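Local coordinates for protein ubiquitin-conjugating enzyme E2, putative (Trypanosoma cruzi, PDB 4DS2) that probably accepts activated ubiquitin or a related modifier as a thioester and passes it on to target proteins, as E2 conjugating enzymes do, at residues Y95-T100 / E146-L151; V88-P93 / G103-R108; D61-G66 / D157-V162. One frame throughout, in Å; residues are numbered along the deposited sequence.

Contact 1: residues Y95-T100 / E146-L151; sequences YSPLVT and EARHYL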
loop_
_atom_site.group_PDB
_atom_site.type_symbol
_atom_site.label_atom_id
_atom_site.label_comp_id
_atom_site.label_asym_id
_atom_site.label_seq_id
_atom_site.Cartn_x
_atom_site.Cartn_y
_atom_site.Cartn_z
ATOM N N TYR A 95 -11.953 -4.585 -0.068
ATOM C CA TYR A 95 -12.434 -5.584 0.874
ATOM C C TYR A 95 -11.218 -6.440 1.241
ATOM O O TYR A 95 -10.566 -7.014 0.387
ATOM C CB TYR A 95 -13.601 -6.402 0.308
ATOM C CG TYR A 95 -14.229 -7.359 1.309
ATOM C CD1 TYR A 95 -15.031 -6.879 2.339
ATOM C CD2 TYR A 95 -13.991 -8.746 1.244
ATOM C CE1 TYR A 95 -15.597 -7.750 3.271
ATOM C CE2 TYR A 95 -14.560 -9.633 2.165
ATOM C CZ TYR A 95 -15.364 -9.134 3.188
ATOM O OH TYR A 95 -15.944 -9.973 4.135
ATOM N N SER A 96 -10.900 -6.484 2.534
ATOM C CA SER A 96 -9.698 -7.141 3.020
ATOM C C SER A 96 -9.724 -7.264 4.535
ATOM O O SER A 96 -10.277 -6.385 5.222
ATOM C CB SER A 96 -8.471 -6.328 2.613
ATOM O OG SER A 96 -7.339 -6.658 3.404
ATOM N N PRO A 97 -9.080 -8.334 5.064
ATOM C CA PRO A 97 -8.820 -8.427 6.510
ATOM C C PRO A 97 -7.830 -7.371 7.037
ATOM O O PRO A 97 -7.813 -7.081 8.236
ATOM C CB PRO A 97 -8.180 -9.814 6.663
ATOM C CG PRO A 97 -8.216 -10.479 5.312
ATOM C CD PRO A 97 -8.401 -9.414 4.311
ATOM N N LEU A 98 -7.011 -6.822 6.136
ATOM C CA LEU A 98 -5.892 -5.938 6.541
ATOM C C LEU A 98 -6.251 -4.402 6.416
ATOM O O LEU A 98 -5.557 -3.522 6.957
ATOM C CB LEU A 98 -4.592 -6.364 5.798
ATOM C CG LEU A 98 -4.029 -7.811 5.961
ATOM C CD1 LEU A 98 -3.050 -8.140 4.832
ATOM C CD2 LEU A 98 -3.348 -8.046 7.299
ATOM N N VAL A 99 -7.397 -4.116 5.787
ATOM C CA VAL A 99 -7.864 -2.742 5.550
ATOM C C VAL A 99 -9.248 -2.470 6.189
ATOM O O VAL A 99 -10.158 -3.284 6.081
ATOM C CB VAL A 99 -7.980 -2.456 4.035
ATOM C CG1 VAL A 99 -8.309 -0.974 3.806
ATOM C CG2 VAL A 99 -6.711 -2.894 3.306
ATOM N N THR A 100 -9.397 -1.314 6.831
ATOM C CA THR A 100 -10.686 -0.917 7.428
ATOM C C THR A 100 -11.631 -0.275 6.372
ATOM O O THR A 100 -11.227 -0.048 5.224
ATOM C CB THR A 100 -10.500 0.058 8.628
ATOM O OG1 THR A 100 -10.221 1.383 8.146
ATOM C CG2 THR A 100 -9.383 -0.388 9.542
ATOM N N GLU A 146 -14.174 -9.540 10.392
ATOM C CA GLU A 146 -15.225 -10.121 9.564
ATOM C C GLU A 146 -14.675 -10.564 8.204
ATOM O O GLU A 146 -15.033 -11.633 7.717
ATOM C CB GLU A 146 -16.383 -9.142 9.373
ATOM C CG GLU A 146 -17.426 -9.194 10.491
ATOM C CD GLU A 146 -17.674 -7.852 11.203
ATOM O OE1 GLU A 146 -18.854 -7.700 11.580
ATOM O OE2 GLU A 146 -16.736 -6.999 11.417
ATOM N N ALA A 147 -13.788 -9.777 7.607
ATOM C CA ALA A 147 -13.152 -10.194 6.364
ATOM C C ALA A 147 -12.217 -11.425 6.558
ATOM O O ALA A 147 -12.141 -12.307 5.695
ATOM C CB ALA A 147 -12.387 -9.033 5.756
ATOM N N ARG A 148 -11.522 -11.496 7.694
ATOM C CA ARG A 148 -10.649 -12.643 7.979
ATOM C C ARG A 148 -11.465 -13.930 8.155
ATOM O O ARG A 148 -11.151 -14.971 7.552
ATOM C CB ARG A 148 -9.761 -12.393 9.216
ATOM C CG ARG A 148 -8.933 -13.602 9.660
ATOM C CD ARG A 148 -7.930 -14.077 8.601
ATOM N NE ARG A 148 -6.865 -13.082 8.432
ATOM C CZ ARG A 148 -6.083 -12.932 7.358
ATOM N NH1 ARG A 148 -5.174 -11.949 7.307
ATOM N NH2 ARG A 148 -6.204 -13.750 6.322
ATOM N N HIS A 149 -12.504 -13.847 8.974
ATOM C CA HIS A 149 -13.411 -14.973 9.183
ATOM C C HIS A 149 -13.998 -15.492 7.899
ATOM O O HIS A 149 -14.091 -16.685 7.691
ATOM C CB HIS A 149 -14.516 -14.546 10.114
ATOM C CG HIS A 149 -15.349 -15.687 10.628
ATOM N ND1 HIS A 149 -16.130 -16.442 9.819
ATOM C CD2 HIS A 149 -15.509 -16.192 11.928
ATOM C CE1 HIS A 149 -16.747 -17.377 10.558
ATOM N NE2 HIS A 149 -16.372 -17.217 11.849
ATOM N N TYR A 150 -14.370 -14.588 7.019
ATOM C CA TYR A 150 -14.974 -14.952 5.769
ATOM C C TYR A 150 -13.982 -15.613 4.790
ATOM O O TYR A 150 -14.327 -16.608 4.120
ATOM C CB TYR A 150 -15.640 -13.723 5.155
ATOM C CG TYR A 150 -16.715 -14.064 4.152
ATOM C CD1 TYR A 150 -17.927 -14.658 4.548
ATOM C CD2 TYR A 150 -16.524 -13.790 2.789
ATOM C CE1 TYR A 150 -18.911 -14.963 3.606
ATOM C CE2 TYR A 150 -17.496 -14.091 1.846
ATOM C CZ TYR A 150 -18.676 -14.680 2.246
ATOM O OH TYR A 150 -19.617 -14.961 1.272
ATOM N N LEU A 151 -12.773 -15.066 4.677
ATOM C CA LEU A 151 -11.707 -15.770 3.925
ATOM C C LEU A 151 -11.432 -17.189 4.452
ATOM O O LEU A 151 -11.255 -18.147 3.676
ATOM C CB LEU A 151 -10.389 -14.991 3.990
ATOM C CG LEU A 151 -9.181 -15.639 3.283
ATOM C CD1 LEU A 151 -9.282 -15.686 1.760
ATOM C CD2 LEU A 151 -7.920 -14.926 3.706
#
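The guanidinium group of Arg148 lies with one face on the ring of Pro97, so that a charged group packs against a proline. CB of Pro97 sits 3.6 Å above the guanidinium plane, displaced toward its rim, and CG of Pro97 is 3.8 Å from CZ of Arg148. The arginine gets there by bending twice, at chi2 (62°) and chi3 (69°), which folds its end back across the proline. Its rotation is then fixed by polar partners elsewhere: NH1 forms a salt bridge with Asp142 and NH2 a hydrogen bond with Tyr135 O. CD2 of Leu98 approaches the guanidinium at its edge, near the plane.

Ala147, the residue before Arg148 on the helix, fills the middle. Its CB faces the Ser96-Pro97 peptide, 3.4 Å from Ser96 C, and also stands over one face of the Tyr95 ring, 3.9 Å from CZ. The Tyr95 side chain points across the helix, and its OH comes to 3.9 Å from CB of Tyr150; the two tyrosine side chains cross at about a right angle. That OH is hydrogen-bonded to Arg161.

Within the loop, Leu98 N donates to Ser96 OG (2.8 Å), an ST turn that shapes the bend around Pro97. The contact holds the loop after strand 87-90 against helix 145-153, with Leu98 and Val99 packing on helix 120-132 and Tyr150 and Leu151 leaning on helix 155-162.

Contact 2: residues V88-P93 / G103-R108; sequences VRFVTP and GGICDR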
loop_
_atom_site.group_PDB
_atom_site.type_symbol
_atom_site.label_atom_id
_atom_site.label_comp_id
_atom_site.label_asym_id
_atom_site.label_seq_id
_atom_site.Cartn_x
_atom_site.Cartn_y
_atom_site.Cartn_z
ATOM N N VAL A 88 0.462 4.433 5.113
ATOM C CA VAL A 88 -0.282 4.175 3.872
ATOM C C VAL A 88 -1.783 4.020 4.193
ATOM O O VAL A 88 -2.152 3.505 5.273
ATOM C CB VAL A 88 0.307 2.968 3.126
ATOM C CG1 VAL A 88 -0.370 2.715 1.777
ATOM C CG2 VAL A 88 1.809 3.200 2.915
ATOM N N ARG A 89 -2.614 4.526 3.272
ATOM C CA ARG A 89 -4.068 4.523 3.393
ATOM C C ARG A 89 -4.637 4.233 2.028
ATOM O O ARG A 89 -4.106 4.721 1.045
ATOM C CB ARG A 89 -4.541 5.887 3.853
ATOM C CG ARG A 89 -5.918 5.966 4.511
ATOM C CD ARG A 89 -6.008 7.213 5.395
ATOM N NE ARG A 89 -7.382 7.567 5.795
ATOM C CZ ARG A 89 -7.894 7.463 7.038
ATOM N NH1 ARG A 89 -7.170 6.986 8.051
ATOM N NH2 ARG A 89 -9.158 7.832 7.282
ATOM N N PHE A 90 -5.681 3.421 1.935
ATOM C CA PHE A 90 -6.351 3.238 0.638
ATOM C C PHE A 90 -7.399 4.299 0.504
ATOM O O PHE A 90 -8.218 4.438 1.428
ATOM C CB PHE A 90 -6.947 1.840 0.520
ATOM C CG PHE A 90 -5.901 0.799 0.320
ATOM C CD1 PHE A 90 -5.158 0.329 1.397
ATOM C CD2 PHE A 90 -5.583 0.341 -0.955
ATOM C CE1 PHE A 90 -4.156 -0.603 1.201
ATOM C CE2 PHE A 90 -4.591 -0.605 -1.140
ATOM C CZ PHE A 90 -3.881 -1.073 -0.070
ATOM N N VAL A 91 -7.345 5.067 -0.594
ATOM C CA VAL A 91 -8.413 5.997 -0.927
ATOM C C VAL A 91 -9.541 5.206 -1.591
ATOM O O VAL A 91 -10.698 5.449 -1.293
ATOM C CB VAL A 91 -7.972 7.129 -1.870
ATOM C CG1 VAL A 91 -9.184 7.950 -2.319
ATOM C CG2 VAL A 91 -6.921 8.013 -1.205
ATOM N N THR A 92 -9.188 4.275 -2.489
ATOM C CA THR A 92 -10.134 3.322 -3.055
ATOM C C THR A 92 -10.553 2.329 -1.972
ATOM O O THR A 92 -9.683 1.787 -1.273
ATOM C CB THR A 92 -9.522 2.490 -4.209
ATOM O OG1 THR A 92 -9.109 3.333 -5.275
ATOM C CG2 THR A 92 -10.558 1.452 -4.744
ATOM N N PRO A 93 -11.876 2.061 -1.829
ATOM C CA PRO A 93 -12.224 0.957 -0.925
ATOM C C PRO A 93 -11.666 -0.369 -1.436
ATOM O O PRO A 93 -11.498 -0.550 -2.656
ATOM C CB PRO A 93 -13.754 0.941 -0.924
ATOM C CG PRO A 93 -14.147 1.642 -2.177
ATOM C CD PRO A 93 -13.072 2.682 -2.410
ATOM N N GLY A 103 -10.092 2.883 5.024
ATOM C CA GLY A 103 -8.842 2.726 4.269
ATOM C C GLY A 103 -7.581 2.577 5.128
ATOM O O GLY A 103 -6.474 2.577 4.582
ATOM N N GLY A 104 -7.752 2.436 6.449
ATOM C CA GLY A 104 -6.653 2.307 7.396
ATOM C C GLY A 104 -5.957 0.950 7.344
ATOM O O GLY A 104 -6.563 -0.050 6.993
ATOM N N ILE A 105 -4.667 0.941 7.651
ATOM C CA ILE A 105 -3.974 -0.289 7.981
ATOM C C ILE A 105 -3.319 -0.156 9.376
ATOM O O ILE A 105 -3.014 0.957 9.875
ATOM C CB ILE A 105 -2.922 -0.688 6.923
ATOM C CG1 ILE A 105 -1.735 0.279 6.960
ATOM C CG2 ILE A 105 -3.540 -0.804 5.531
ATOM C CD1 ILE A 105 -0.651 0.014 5.934
ATOM N N CYS A 106 -3.126 -1.311 9.999
ATOM C CA CYS A 106 -2.466 -1.414 11.273
ATOM C C CYS A 106 -1.046 -0.904 11.095
ATOM O O CYS A 106 -0.385 -1.243 10.105
ATOM C CB CYS A 106 -2.451 -2.870 11.699
ATOM S SG CYS A 106 -1.829 -3.130 13.362
ATOM N N ASP A 107 -0.561 -0.088 12.030
ATOM C CA ASP A 107 0.806 0.433 11.907
ATOM C C ASP A 107 1.802 -0.691 11.992
ATOM O O ASP A 107 2.936 -0.516 11.585
ATOM C CB ASP A 107 1.215 1.407 12.985
ATOM C CG ASP A 107 0.093 1.987 13.699
ATOM O OD1 ASP A 107 -0.968 2.240 13.069
ATOM O OD2 ASP A 107 0.292 2.220 14.913
ATOM N N ARG A 108 1.401 -1.817 12.576
ATOM C CA ARG A 108 2.325 -2.907 12.775
ATOM C C ARG A 108 2.831 -3.462 11.475
ATOM O O ARG A 108 4.001 -3.864 11.384
ATOM C CB ARG A 108 1.711 -3.994 13.616
ATOM C CG ARG A 108 1.614 -3.580 15.056
ATOM C CD ARG A 108 0.391 -4.192 15.666
ATOM N NE ARG A 108 0.594 -4.612 17.033
ATOM C CZ ARG A 108 -0.391 -5.113 17.778
ATOM N NH1 ARG A 108 -0.156 -5.481 19.049
ATOM N NH2 ARG A 108 -1.618 -5.251 17.255
#
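A single backbone hydrogen bond joins Phe90 to Gly103: the N-H of Phe90 points at Gly103 O over 2.9 Å, nearly straight at 160°. Two CA-H...O contacts flank it. CA of Arg89 is 3.3 Å from the same Gly103 O, and in return CA of Gly103 comes to 3.4 Å from Phe90 O. Lacking a side chain, and with a positive phi of 93°, Gly103 can bring its CA this close to the strand.

The apolar contacts centre on Ile105. Its chi1 of 70° places CG1 between the backbone N and the carbonyl carbon and lays it 3.7 Å from Val88 O, with CD1 near CB of Val88, while the CG2 branch comes to the edge of the Phe90 ring. Both Val88 and Ile105 also touch Val127 of helix 120-132. On the exposed side of the strand, the extended Arg89 lays its CG 3.4 Å from Gly103 O.

Further on, Cys106 SG accepts a capping bond from Arg108 N, leading into helix 108-111. The pairing of strand 87-90 with the loop that follows it is a feature of the UBC fold; the loop carries Cys106, which probably corresponds to the thioester-forming cysteine of related E2 enzymes.

Contact 3: residues D61-G66 / D157-V162; sequences DSVYGG and DFAARV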
loop_
_atom_site.group_PDB
_atom_site.type_symbol
_atom_site.label_atom_id
_atom_site.label_comp_id
_atom_site.label_asym_id
_atom_site.label_seq_id
_atom_site.Cartn_x
_atom_site.Cartn_y
_atom_site.Cartn_z
ATOM N N ASP A 61 -1.821 -11.663 -11.315
ATOM C CA ASP A 61 -1.769 -12.725 -10.270
ATOM C C ASP A 61 -2.940 -12.814 -9.274
ATOM O O ASP A 61 -3.364 -13.910 -8.951
ATOM C CB ASP A 61 -0.508 -12.464 -9.416
ATOM C CG ASP A 61 0.300 -13.701 -9.139
ATOM O OD1 ASP A 61 0.807 -14.329 -10.109
ATOM O OD2 ASP A 61 0.480 -13.990 -7.931
ATOM N N SER A 62 -3.417 -11.682 -8.747
ATOM C CA SER A 62 -4.287 -11.718 -7.579
ATOM C C SER A 62 -5.780 -11.452 -7.855
ATOM O O SER A 62 -6.157 -10.945 -8.906
ATOM C CB SER A 62 -3.762 -10.750 -6.505
ATOM O OG SER A 62 -4.071 -9.401 -6.798
ATOM N N VAL A 63 -6.596 -11.807 -6.861
ATOM C CA VAL A 63 -8.041 -11.536 -6.815
ATOM C C VAL A 63 -8.381 -10.087 -7.129
ATOM O O VAL A 63 -9.411 -9.794 -7.765
ATOM C CB VAL A 63 -8.611 -11.833 -5.388
ATOM C CG1 VAL A 63 -9.577 -13.013 -5.413
ATOM C CG2 VAL A 63 -7.513 -12.065 -4.349
ATOM N N TYR A 64 -7.491 -9.210 -6.655
ATOM C CA TYR A 64 -7.594 -7.730 -6.703
ATOM C C TYR A 64 -7.166 -7.040 -8.010
ATOM O O TYR A 64 -7.508 -5.875 -8.238
ATOM C CB TYR A 64 -6.717 -7.141 -5.591
ATOM C CG TYR A 64 -7.164 -7.532 -4.193
ATOM C CD1 TYR A 64 -8.211 -6.867 -3.567
ATOM C CD2 TYR A 64 -6.558 -8.576 -3.512
ATOM C CE1 TYR A 64 -8.625 -7.225 -2.302
ATOM C CE2 TYR A 64 -6.973 -8.938 -2.247
ATOM C CZ TYR A 64 -8.005 -8.260 -1.647
ATOM O OH TYR A 64 -8.423 -8.592 -0.381
ATOM N N GLY A 65 -6.398 -7.739 -8.847
ATOM C CA GLY A 65 -5.976 -7.200 -10.148
ATOM C C GLY A 65 -6.713 -7.826 -11.308
ATOM O O GLY A 65 -6.196 -7.854 -12.408
ATOM N N GLY A 66 -7.928 -8.325 -11.054
ATOM C CA GLY A 66 -8.724 -9.044 -12.054
ATOM C C GLY A 66 -9.017 -8.240 -13.308
ATOM O O GLY A 66 -8.468 -8.537 -14.362
ATOM N N ASP A 157 -16.025 -17.869 -1.787
ATOM C CA ASP A 157 -17.035 -16.792 -1.779
ATOM C C ASP A 157 -16.394 -15.428 -1.487
ATOM O O ASP A 157 -16.936 -14.399 -1.899
ATOM C CB ASP A 157 -18.150 -17.050 -0.752
ATOM C CG ASP A 157 -18.878 -18.401 -0.956
ATOM O OD1 ASP A 157 -18.413 -19.262 -1.731
ATOM O OD2 ASP A 157 -19.933 -18.604 -0.320
ATOM N N PHE A 158 -15.265 -15.425 -0.756
ATOM C CA PHE A 158 -14.445 -14.208 -0.490
ATOM C C PHE A 158 -13.871 -13.598 -1.785
ATOM O O PHE A 158 -13.842 -12.372 -1.947
ATOM C CB PHE A 158 -13.292 -14.520 0.506
ATOM C CG PHE A 158 -12.258 -13.413 0.636
ATOM C CD1 PHE A 158 -11.203 -13.317 -0.256
ATOM C CD2 PHE A 158 -12.332 -12.487 1.670
ATOM C CE1 PHE A 158 -10.275 -12.301 -0.141
ATOM C CE2 PHE A 158 -11.390 -11.484 1.798
ATOM C CZ PHE A 158 -10.370 -11.383 0.884
ATOM N N ALA A 159 -13.416 -14.462 -2.693
ATOM C CA ALA A 159 -12.946 -14.054 -4.031
ATOM C C ALA A 159 -14.027 -13.319 -4.840
ATOM O O ALA A 159 -13.783 -12.209 -5.341
ATOM C CB ALA A 159 -12.466 -15.265 -4.817
ATOM N N ALA A 160 -15.208 -13.943 -4.976
ATOM C CA ALA A 160 -16.339 -13.354 -5.741
ATOM C C ALA A 160 -16.717 -11.994 -5.184
ATOM O O ALA A 160 -17.124 -11.098 -5.913
ATOM C CB ALA A 160 -17.556 -14.278 -5.714
ATOM N N ARG A 161 -16.572 -11.866 -3.874
ATOM C CA ARG A 161 -16.858 -10.624 -3.149
ATOM C C ARG A 161 -15.812 -9.516 -3.405
ATOM O O ARG A 161 -16.178 -8.338 -3.435
ATOM C CB ARG A 161 -17.008 -10.935 -1.655
ATOM C CG ARG A 161 -17.269 -9.743 -0.779
ATOM C CD ARG A 161 -17.500 -10.194 0.666
ATOM N NE ARG A 161 -18.776 -10.899 0.870
ATOM C CZ ARG A 161 -19.299 -11.152 2.075
ATOM N NH1 ARG A 161 -18.651 -10.784 3.177
ATOM N NH2 ARG A 161 -20.464 -11.773 2.189
ATOM N N VAL A 162 -14.539 -9.879 -3.594
ATOM C CA VAL A 162 -13.512 -8.895 -3.919
ATOM C C VAL A 162 -13.797 -8.278 -5.295
ATOM O O VAL A 162 -13.656 -7.053 -5.483
ATOM C CB VAL A 162 -12.067 -9.474 -3.873
ATOM C CG1 VAL A 162 -11.063 -8.526 -4.534
ATOM C CG2 VAL A 162 -11.662 -9.778 -2.448
#
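Val63 and Tyr64, in the loop that links the second and third strands of this UBC fold, meet the last helix modelled, 155-162, on the face formed by Phe158, Ala159 and Val162. The buried half belongs to Tyr64 and Val162. The valine lies obliquely to the tyrosine ring, the two side chains crossing at about a right angle: CG1 of Val162 is 3.4 Å from CD1 of Tyr64, and CG2 of Val162 is 4.0 Å from CZ of Tyr64. A chi1 of -63° turns the tyrosine ring away from its own carbonyl carbon and lets its far end run on toward the helix. Tyr64 is buried, its ring also meeting that of Phe132, and its main-chain O is hydrogen-bonded to Tyr71 OH.

The Val63 side lies nearer solvent: the residue is partly exposed although much of it is covered by the helix. CG1 of Val63 meets CB of Ala159 at 3.7 Å, a small methyl-to-methyl contact, and CB of Val63 stands 4.2 Å from CG1 of Val162. On either side along the loop, Asp61 and Gly66 are exposed and do not touch the helix. The turn itself is held by Gly65 N donating to Ser62 O, with a weak bond from Tyr64 N to Ser62 OG beside it.

At the buried end, Tyr64 OH is hydrogen-bonded to the backbone O of Tyr95, and the same oxygen comes in near the plane of the Phe158 ring, 3.6 Å from its edge atom CZ.

How the contacts relate
From the N terminus, residues 61-66 come first, after strand 51-57, and wait until 157-162 to close contact 3, the widest loop of the three. Everything in contacts 1 and 2 falls within that span. Contact 2 opens on strand 87-90 and closes soon after, at 103-108; contact 1 starts between those two segments, at 95-100, and ends on helix 145-153, so the two cross. They also touch, Val99 CG2 meeting Phe90 CE1. Contacts 1 and 3 join through Tyr95, which reaches Tyr64 and Arg161, and through Tyr150. Contact 2 ties edge strand 87-90 to its following loop; contacts 1 and 3 tie that loop and the one between strands 51-57 and 70-76 to the C-terminal helices.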